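Local coordinates for putative alpha-galactosidase/melibiase (Bacteroides fragilis, PDB 4OGZ), which probably hydrolyses terminal, non-reducing alpha-D-galactose residues from alpha-D-galactosides, as a member of glycosyl hydrolase family 27, at residues A[437-451]-A[461-473]. Sequence-based numbering, arbitrary orientation. Where two conformers were deposited one is given.
Sequences LSLDRVYDVIEGSLV and KLAPGECKVFICK
Strand 442-444 runs antiparallel to strand 467-472, with Tyr443 and Ile471 as a hydrogen-bonded pair and the axes 4.6 Å apart at 148°. Tyr443 N donates to Ile471 O, and Ile471 N returns a bond to Tyr443 O at 2.8 Å. Val445 N to Val469 O continues the ladder past the strand end. At the other end Asp440 and Arg441 both face Lys473, a classic beta bulge. Arg441 and Lys473 exchange two backbone bonds there. Arg441 N donates to Lys473 O and Ser438 OG to Lys473 OXT, the latter at 2.7 Å, so each oxygen of the C-terminal carboxylate takes a bond.

Val442, Asp444, Phe470 and Cys472 share one face of the sheet. Val442 CG1 lies 3.8 Å from Phe470 CB. The Val451 side chain crosses that of Phe470 at about a right angle, with CG2 nearest CE1. Trp458 packs edge-to-face with the Phe470 ring. Cys472 SG touches Leu439 CD2 at 3.8 Å and Val442 CG2 a little farther off. On the other face Val445 CG2 touches Ile471 CD1 at 3.7 Å, while Tyr443 OH bonds Asp379 of helix 378-384.

Asp444 has its carboxylate anti to the backbone N (chi1 -176°), and OD1 closes an Asx turn. Ile446 N reaches OD1 nearly along its C-O bond; Glu447 N meets Asp444 OD1 at 2.9 Å from above the carboxylate plane. A water donates to the same oxygen and accepts from Val469 N, joining the turn to the neighbouring strand.

The Arg441 and Lys473 side chains lie side by side and point the same way, Arg441 extended and Lys473 bent. Arg441 NH1 and Lys473 NZ are 3.3 Å apart, a like-charge pair that probably costs some electrostatic energy. Within the C-terminal beta-sandwich domain, the chain's last strand is thus joined to 437-451 by backbone bonds and apolar contacts, with Ser438 and Arg441 gripping its terminal carboxylate.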
ATOM      1  N   LEU A 437      -0.696  -4.680  27.881  1.00 21.91           N
ATOM      2  CA  LEU A 437      -0.183  -3.360  27.609  1.00 21.48           C
ATOM      3  C   LEU A 437       0.766  -2.956  28.724  1.00 23.29           C
ATOM      4  O   LEU A 437       0.450  -3.122  29.894  1.00 23.55           O
ATOM      5  CB  LEU A 437      -1.334  -2.367  27.512  1.00 18.71           C
ATOM      6  CG  LEU A 437      -0.941  -0.952  27.154  1.00 19.78           C
ATOM      7  CD1 LEU A 437      -0.362  -0.924  25.751  1.00 20.52           C
ATOM      8  CD2 LEU A 437      -2.129  -0.011  27.272  1.00 21.11           C
ATOM      9  N   SER A 438       1.937  -2.456  28.358  1.00 25.28           N
ATOM     10  CA  SER A 438       2.843  -1.842  29.310  1.00 24.99           C
ATOM     11  C   SER A 438       2.985  -0.388  28.957  1.00 23.85           C
ATOM     12  O   SER A 438       3.138  -0.046  27.770  1.00 20.75           O
ATOM     13  CB  SER A 438       4.220  -2.467  29.227  1.00 28.40           C
ATOM     14  OG  SER A 438       5.111  -1.739  30.064  1.00 40.44           O
ATOM     15  N   LEU A 439       3.010   0.463  29.973  1.00 22.29           N
ATOM     16  CA  LEU A 439       3.152   1.892  29.746  1.00 23.94           C
ATOM     17  C   LEU A 439       4.411   2.463  30.401  1.00 25.15           C
ATOM     18  O   LEU A 439       4.457   3.637  30.736  1.00 23.77           O
ATOM     19  CB  LEU A 439       1.899   2.615  30.258  1.00 23.40           C
ATOM     20  CG  LEU A 439       0.599   2.204  29.555  1.00 24.36           C
ATOM     21  CD1 LEU A 439      -0.624   2.792  30.268  1.00 23.15           C
ATOM     22  CD2 LEU A 439       0.608   2.608  28.074  1.00 23.46           C
ATOM     23  N   ASP A 440       5.439   1.652  30.602  1.00 25.39           N
ATOM     24  CA  ASP A 440       6.647   2.190  31.208  1.00 28.06           C
ATOM     25  C   ASP A 440       7.410   3.124  30.258  1.00 28.14           C
ATOM     26  O   ASP A 440       8.013   4.080  30.704  1.00 27.14           O
ATOM     27  CB  ASP A 440       7.538   1.055  31.696  1.00 32.99           C
ATOM     28  CG  ASP A 440       6.869   0.230  32.792  1.00 36.50           C
ATOM     29  OD1 ASP A 440       6.040   0.762  33.567  1.00 33.73           O
ATOM     30  OD2 ASP A 440       7.169  -0.968  32.870  1.00 52.50           O
ATOM     31  N   ARG A 441       7.350   2.848  28.959  1.00 26.70           N
ATOM     32  CA  ARG A 441       7.998   3.641  27.969  1.00 26.36           C
ATOM     33  C   ARG A 441       7.042   3.858  26.804  1.00 26.32           C
ATOM     34  O   ARG A 441       6.621   2.903  26.147  1.00 23.30           O
ATOM     35  CB  ARG A 441       9.256   2.930  27.493  1.00 35.38           C
ATOM     36  CG  ARG A 441      10.151   3.829  26.673  1.00 40.43           C
ATOM     37  CD  ARG A 441      11.380   3.085  26.191  1.00 56.67           C
ATOM     38  NE  ARG A 441      12.390   4.011  25.674  1.00 69.81           N
ATOM     39  CZ  ARG A 441      12.419   4.515  24.440  1.00 62.97           C
ATOM     40  NH1 ARG A 441      11.488   4.196  23.544  1.00 56.26           N
ATOM     41  NH2 ARG A 441      13.392   5.349  24.104  1.00 64.68           N
ATOM     42  N   VAL A 442       6.699   5.118  26.547  1.00 23.30           N
ATOM     43  CA  VAL A 442       5.652   5.426  25.594  1.00 24.51           C
ATOM     44  C   VAL A 442       6.156   6.488  24.644  1.00 25.62           C
ATOM     45  O   VAL A 442       6.651   7.525  25.074  1.00 28.58           O
ATOM     46  CB  VAL A 442       4.363   5.889  26.299  1.00 26.83           C
ATOM     47  CG1 VAL A 442       3.306   6.322  25.275  1.00 28.12           C
ATOM     48  CG2 VAL A 442       3.833   4.770  27.190  1.00 26.12           C
ATOM     49  N   TYR A 443       6.081   6.194  23.349  1.00 23.10           N
ATOM     50  CA  TYR A 443       6.575   7.080  22.318  1.00 23.29           C
ATOM     51  C   TYR A 443       5.391   7.602  21.497  1.00 21.50           C
ATOM     52  O   TYR A 443       4.566   6.828  21.017  1.00 22.25           O
ATOM     53  CB  TYR A 443       7.574   6.319  21.456  1.00 25.83           C
ATOM     54  CG  TYR A 443       8.136   7.107  20.307  1.00 30.78           C
ATOM     55  CD1 TYR A 443       9.152   8.038  20.509  1.00 32.99           C
ATOM     56  CD2 TYR A 443       7.650   6.919  19.012  1.00 31.61           C
ATOM     57  CE1 TYR A 443       9.664   8.772  19.459  1.00 40.33           C
ATOM     58  CE2 TYR A 443       8.167   7.640  17.953  1.00 43.59           C
ATOM     59  CZ  TYR A 443       9.166   8.574  18.186  1.00 45.04           C
ATOM     60  OH  TYR A 443       9.665   9.291  17.129  1.00 45.13           O
ATOM     61  N   ASP A 444       5.297   8.908  21.372  1.00 21.97           N
ATOM     62  CA  ASP A 444       4.232   9.562  20.590  1.00 23.22           C
ATOM     63  C   ASP A 444       4.706   9.672  19.144  1.00 23.11           C
ATOM     64  O   ASP A 444       5.619  10.410  18.831  1.00 23.37           O
ATOM     65  CB  ASP A 444       3.878  10.908  21.193  1.00 25.12           C
ATOM     66  CG  ASP A 444       2.727  11.589  20.490  1.00 26.76           C
ATOM     67  OD1 ASP A 444       2.589  11.470  19.253  1.00 25.00           O
ATOM     68  OD2 ASP A 444       1.958  12.256  21.196  1.00 29.45           O
ATOM     69  N   VAL A 445       4.075   8.886  18.286  1.00 23.11           N
ATOM     70  CA  VAL A 445       4.437   8.724  16.883  1.00 27.53           C
ATOM     71  C   VAL A 445       4.051   9.916  16.000  1.00 25.84           C
ATOM     72  O   VAL A 445       4.643  10.127  14.947  1.00 24.58           O
ATOM     73  CB  VAL A 445       3.766   7.427  16.361  1.00 33.78           C
ATOM     74  CG1 VAL A 445       3.659   7.379  14.839  1.00 41.72           C
ATOM     75  CG2 VAL A 445       4.520   6.231  16.891  1.00 38.71           C
ATOM     76  N   ILE A 446       3.059  10.688  16.410  1.00 26.63           N
ATOM     77  CA  ILE A 446       2.630  11.851  15.635  1.00 29.27           C
ATOM     78  C   ILE A 446       3.506  13.039  16.005  1.00 31.67           C
ATOM     79  O   ILE A 446       3.831  13.852  15.154  1.00 34.23           O
ATOM     80  CB  ILE A 446       1.155  12.199  15.892  1.00 33.29           C
ATOM     81  CG1 ILE A 446       0.240  10.998  15.557  1.00 36.85           C
ATOM     82  CG2 ILE A 446       0.734  13.435  15.097  1.00 30.48           C
ATOM     83  CD1 ILE A 446       0.158  10.673  14.083  1.00 34.75           C
ATOM     84  N   GLU A 447       3.866  13.150  17.278  1.00 38.33           N
ATOM     85  CA  GLU A 447       4.794  14.200  17.714  1.00 41.69           C
ATOM     86  C   GLU A 447       6.243  13.841  17.488  1.00 35.40           C
ATOM     87  O   GLU A 447       7.092  14.718  17.546  1.00 32.42           O
ATOM     88  CB  GLU A 447       4.630  14.510  19.205  1.00 48.78           C
ATOM     89  CG  GLU A 447       3.789  15.725  19.482  1.00 52.94           C
ATOM     90  CD  GLU A 447       2.375  15.521  19.027  1.00 69.63           C
ATOM     91  OE1 GLU A 447       1.801  14.461  19.355  1.00 88.89           O
ATOM     92  OE2 GLU A 447       1.846  16.414  18.340  1.00 73.43           O
ATOM     93  N   GLY A 448       6.547  12.565  17.293  1.00 35.11           N
ATOM     94  CA  GLY A 448       7.931  12.095  17.340  1.00 34.72           C
ATOM     95  C   GLY A 448       8.643  12.417  18.658  1.00 36.31           C
ATOM     96  O   GLY A 448       9.714  13.012  18.651  1.00 48.63           O
ATOM     97  N   SER A 449       8.089  12.003  19.787  1.00 35.77           N
ATOM     98  CA  SER A 449       8.749  12.216  21.087  1.00 39.04           C
ATOM     99  C   SER A 449       8.236  11.305  22.178  1.00 36.13           C
ATOM    100  O   SER A 449       7.130  10.790  22.089  1.00 36.71           O
ATOM    101  CB  SER A 449       8.518  13.638  21.543  1.00 47.06           C
ATOM    102  OG  SER A 449       7.130  13.882  21.550  1.00 58.67           O
ATOM    103  N   LEU A 450       9.033  11.150  23.230  1.00 34.09           N
ATOM    104  CA  LEU A 450       8.650  10.352  24.378  1.00 34.13           C
ATOM    105  C   LEU A 450       7.559  11.051  25.131  1.00 31.57           C
ATOM    106  O   LEU A 450       7.580  12.254  25.278  1.00 36.94           O
ATOM    107  CB  LEU A 450       9.826  10.090  25.325  1.00 35.54           C
ATOM    108  CG  LEU A 450      10.782   8.968  24.948  1.00 39.47           C
ATOM    109  CD1 LEU A 450      11.828   8.816  26.045  1.00 43.51           C
ATOM    110  CD2 LEU A 450      10.067   7.650  24.720  1.00 42.87           C
ATOM    111  N   VAL A 451       6.595  10.273  25.590  1.00 31.06           N
ATOM    112  CA  VAL A 451       5.513  10.740  26.436  1.00 29.17           C
ATOM    113  C   VAL A 451       6.026  10.707  27.862  1.00 28.64           C
ATOM    114  O   VAL A 451       6.642   9.708  28.270  1.00 26.52           O
ATOM    115  CB  VAL A 451       4.267   9.831  26.247  1.00 28.43           C
ATOM    116  CG1 VAL A 451       3.236  10.031  27.347  1.00 30.46           C
ATOM    117  CG2 VAL A 451       3.643  10.077  24.892  1.00 32.77           C
ATOM    118  N   LYS A 461      -6.274  13.330  25.600  1.00 29.37           N
ATOM    119  CA  LYS A 461      -7.250  14.318  25.176  1.00 30.41           C
ATOM    120  C   LYS A 461      -7.196  14.429  23.673  1.00 29.71           C
ATOM    121  O   LYS A 461      -6.131  14.699  23.093  1.00 33.66           O
ATOM    122  CB  LYS A 461      -6.958  15.663  25.823  1.00 37.54           C
ATOM    123  CG  LYS A 461      -7.366  15.709  27.279  1.00 41.84           C
ATOM    124  CD  LYS A 461      -6.409  16.537  28.110  1.00 44.70           C
ATOM    125  CE  LYS A 461      -6.851  16.540  29.562  1.00 55.28           C
ATOM    126  NZ  LYS A 461      -5.730  16.887  30.477  1.00 59.66           N
ATOM    127  N   LEU A 462      -8.341  14.218  23.032  1.00 25.06           N
ATOM    128  CA  LEU A 462      -8.390  14.207  21.594  1.00 24.74           C
ATOM    129  C   LEU A 462      -9.251  15.339  21.126  1.00 25.79           C
ATOM    130  O   LEU A 462     -10.385  15.476  21.573  1.00 27.52           O
ATOM    131  CB  LEU A 462      -8.949  12.867  21.080  1.00 24.87           C
ATOM    132  CG  LEU A 462      -8.158  11.618  21.454  1.00 24.02           C
ATOM    133  CD1 LEU A 462      -8.870  10.382  20.928  1.00 24.61           C
ATOM    134  CD2 LEU A 462      -6.744  11.689  20.900  1.00 24.94           C
ATOM    135  N   ALA A 463      -8.725  16.146  20.203  1.00 27.94           N
ATOM    136  CA  ALA A 463      -9.550  17.108  19.505  1.00 29.01           C
ATOM    137  C   ALA A 463     -10.468  16.373  18.510  1.00 28.11           C
ATOM    138  O   ALA A 463     -10.236  15.210  18.164  1.00 29.31           O
ATOM    139  CB  ALA A 463      -8.672  18.148  18.801  1.00 31.51           C
ATOM    140  N   PRO A 464     -11.517  17.041  18.042  1.00 28.03           N
ATOM    141  CA  PRO A 464     -12.371  16.452  17.037  1.00 27.75           C
ATOM    142  C   PRO A 464     -11.580  15.807  15.908  1.00 26.08           C
ATOM    143  O   PRO A 464     -10.709  16.451  15.337  1.00 28.53           O
ATOM    144  CB  PRO A 464     -13.150  17.659  16.502  1.00 28.66           C
ATOM    145  CG  PRO A 464     -13.263  18.530  17.687  1.00 33.74           C
ATOM    146  CD  PRO A 464     -11.942  18.409  18.387  1.00 32.01           C
ATOM    147  N   GLY A 465     -11.867  14.542  15.612  1.00 23.63           N
ATOM    148  CA  GLY A 465     -11.287  13.890  14.454  1.00 23.35           C
ATOM    149  C   GLY A 465      -9.841  13.464  14.627  1.00 23.74           C
ATOM    150  O   GLY A 465      -9.240  12.921  13.667  1.00 23.82           O
ATOM    151  N   GLU A 466      -9.291  13.669  15.836  1.00 22.31           N
ATOM    152  CA  GLU A 466      -7.878  13.478  16.073  1.00 21.31           C
ATOM    153  C   GLU A 466      -7.627  12.008  16.418  1.00 21.98           C
ATOM    154  O   GLU A 466      -8.448  11.340  17.062  1.00 19.53           O
ATOM    155  CB  GLU A 466      -7.351  14.368  17.201  1.00 22.67           C
ATOM    156  CG  GLU A 466      -5.841  14.243  17.435  1.00 23.35           C
ATOM    157  CD  GLU A 466      -5.289  15.104  18.568  1.00 27.31           C
ATOM    158  OE1 GLU A 466      -6.052  15.793  19.299  1.00 28.35           O
ATOM    159  OE2 GLU A 466      -4.061  15.069  18.742  1.00 29.68           O
ATOM    160  N   CYS A 467      -6.495  11.516  15.952  1.00 22.17           N
ATOM    161  CA  CYS A 467      -6.011  10.236  16.367  1.00 22.51           C
ATOM    162  C   CYS A 467      -4.679  10.485  17.023  1.00 24.65           C
ATOM    163  O   CYS A 467      -3.914  11.284  16.534  1.00 24.49           O
ATOM    164  CB  CYS A 467      -5.851   9.305  15.169  1.00 23.84           C
ATOM    165  SG  CYS A 467      -5.449   7.596  15.654  1.00 29.59           S
ATOM    166  N   LYS A 468      -4.403   9.834  18.151  1.00 22.04           N
ATOM    167  CA  LYS A 468      -3.068   9.818  18.696  0.50 21.79           C
ATOM    168  C   LYS A 468      -2.566   8.378  18.619  1.00 22.35           C
ATOM    169  O   LYS A 468      -3.340   7.424  18.847  1.00 22.35           O
ATOM    170  CB  LYS A 468      -3.049  10.365  20.128  0.50 24.21           C
ATOM    171  CG  LYS A 468      -3.102  11.889  20.192  0.50 26.20           C
ATOM    172  CD  LYS A 468      -2.938  12.425  21.615  0.50 27.96           C
ATOM    173  CE  LYS A 468      -2.378  13.837  21.688  0.50 29.65           C
ATOM    174  NZ  LYS A 468      -3.463  14.852  21.588  0.50 29.18           N
ATOM    175  N   VAL A 469      -1.297   8.216  18.247  1.00 18.25           N
ATOM    176  CA  VAL A 469      -0.688   6.890  18.115  1.00 19.02           C
ATOM    177  C   VAL A 469       0.537   6.818  19.012  1.00 18.56           C
ATOM    178  O   VAL A 469       1.425   7.698  18.959  1.00 17.05           O
ATOM    179  CB  VAL A 469      -0.285   6.573  16.659  1.00 19.99           C
ATOM    180  CG1 VAL A 469       0.396   5.217  16.566  1.00 19.90           C
ATOM    181  CG2 VAL A 469      -1.501   6.590  15.745  1.00 22.53           C
ATOM    182  N   PHE A 470       0.553   5.805  19.870  1.00 17.79           N
ATOM    183  CA  PHE A 470       1.619   5.639  20.824  1.00 20.05           C
ATOM    184  C   PHE A 470       2.228   4.295  20.624  1.00 18.45           C
ATOM    185  O   PHE A 470       1.495   3.333  20.447  1.00 19.01           O
ATOM    186  CB  PHE A 470       1.111   5.689  22.271  1.00 20.28           C
ATOM    187  CG  PHE A 470       0.362   6.932  22.605  1.00 20.60           C
ATOM    188  CD1 PHE A 470       1.023   8.131  22.793  1.00 20.10           C
ATOM    189  CD2 PHE A 470      -1.023   6.909  22.714  1.00 22.65           C
ATOM    190  CE1 PHE A 470       0.325   9.272  23.120  1.00 22.45           C
ATOM    191  CE2 PHE A 470      -1.720   8.056  23.050  1.00 21.63           C
ATOM    192  CZ  PHE A 470      -1.041   9.239  23.250  1.00 21.18           C
ATOM    193  N   ILE A 471       3.551   4.200  20.741  1.00 19.51           N
ATOM    194  CA  ILE A 471       4.207   2.890  20.849  1.00 19.02           C
ATOM    195  C   ILE A 471       4.630   2.637  22.299  1.00 18.93           C
ATOM    196  O   ILE A 471       5.318   3.440  22.897  1.00 18.19           O
ATOM    197  CB  ILE A 471       5.394   2.822  19.895  1.00 21.61           C
ATOM    198  CG1 ILE A 471       4.847   2.805  18.468  1.00 25.40           C
ATOM    199  CG2 ILE A 471       6.239   1.592  20.162  1.00 22.54           C
ATOM    200  CD1 ILE A 471       5.910   2.843  17.413  1.00 30.58           C
ATOM    201  N   CYS A 472       4.227   1.480  22.832  1.00 19.60           N
ATOM    202  CA  CYS A 472       4.169   1.241  24.270  1.00 19.69           C
ATOM    203  C   CYS A 472       4.909  -0.007  24.598  1.00 20.60           C
ATOM    204  O   CYS A 472       4.610  -1.075  24.070  1.00 18.65           O
ATOM    205  CB  CYS A 472       2.714   1.068  24.716  1.00 18.63           C
ATOM    206  SG  CYS A 472       1.683   2.558  24.436  1.00 20.13           S
ATOM    207  N   LYS A 473       5.875   0.103  25.486  1.00 24.46           N
ATOM    208  CA  LYS A 473       6.542  -1.093  25.991  1.00 26.01           C
ATOM    209  C   LYS A 473       6.801  -0.912  27.487  1.00 29.48           C
ATOM    210  O   LYS A 473       6.736   0.202  28.022  1.00 22.97           O
ATOM    211  CB  LYS A 473       7.826  -1.399  25.197  1.00 30.23           C
ATOM    212  CG  LYS A 473       8.730  -0.200  24.904  1.00 41.71           C
ATOM    213  CD  LYS A 473       9.411  -0.303  23.528  1.00 56.47           C
ATOM    214  CE  LYS A 473      10.003   1.029  23.051  1.00 59.34           C
ATOM    215  NZ  LYS A 473       9.003   2.150  22.974  1.00 64.75           N
ATOM    216  OXT LYS A 473       7.044  -1.896  28.188  1.00 28.16           O
TER
HETATM  217  O   HOH W   1       2.715  -2.707  25.456  1.00 21.43           O
HETATM  218  O   HOH W   2       0.158  10.675  18.634  1.00 37.18           O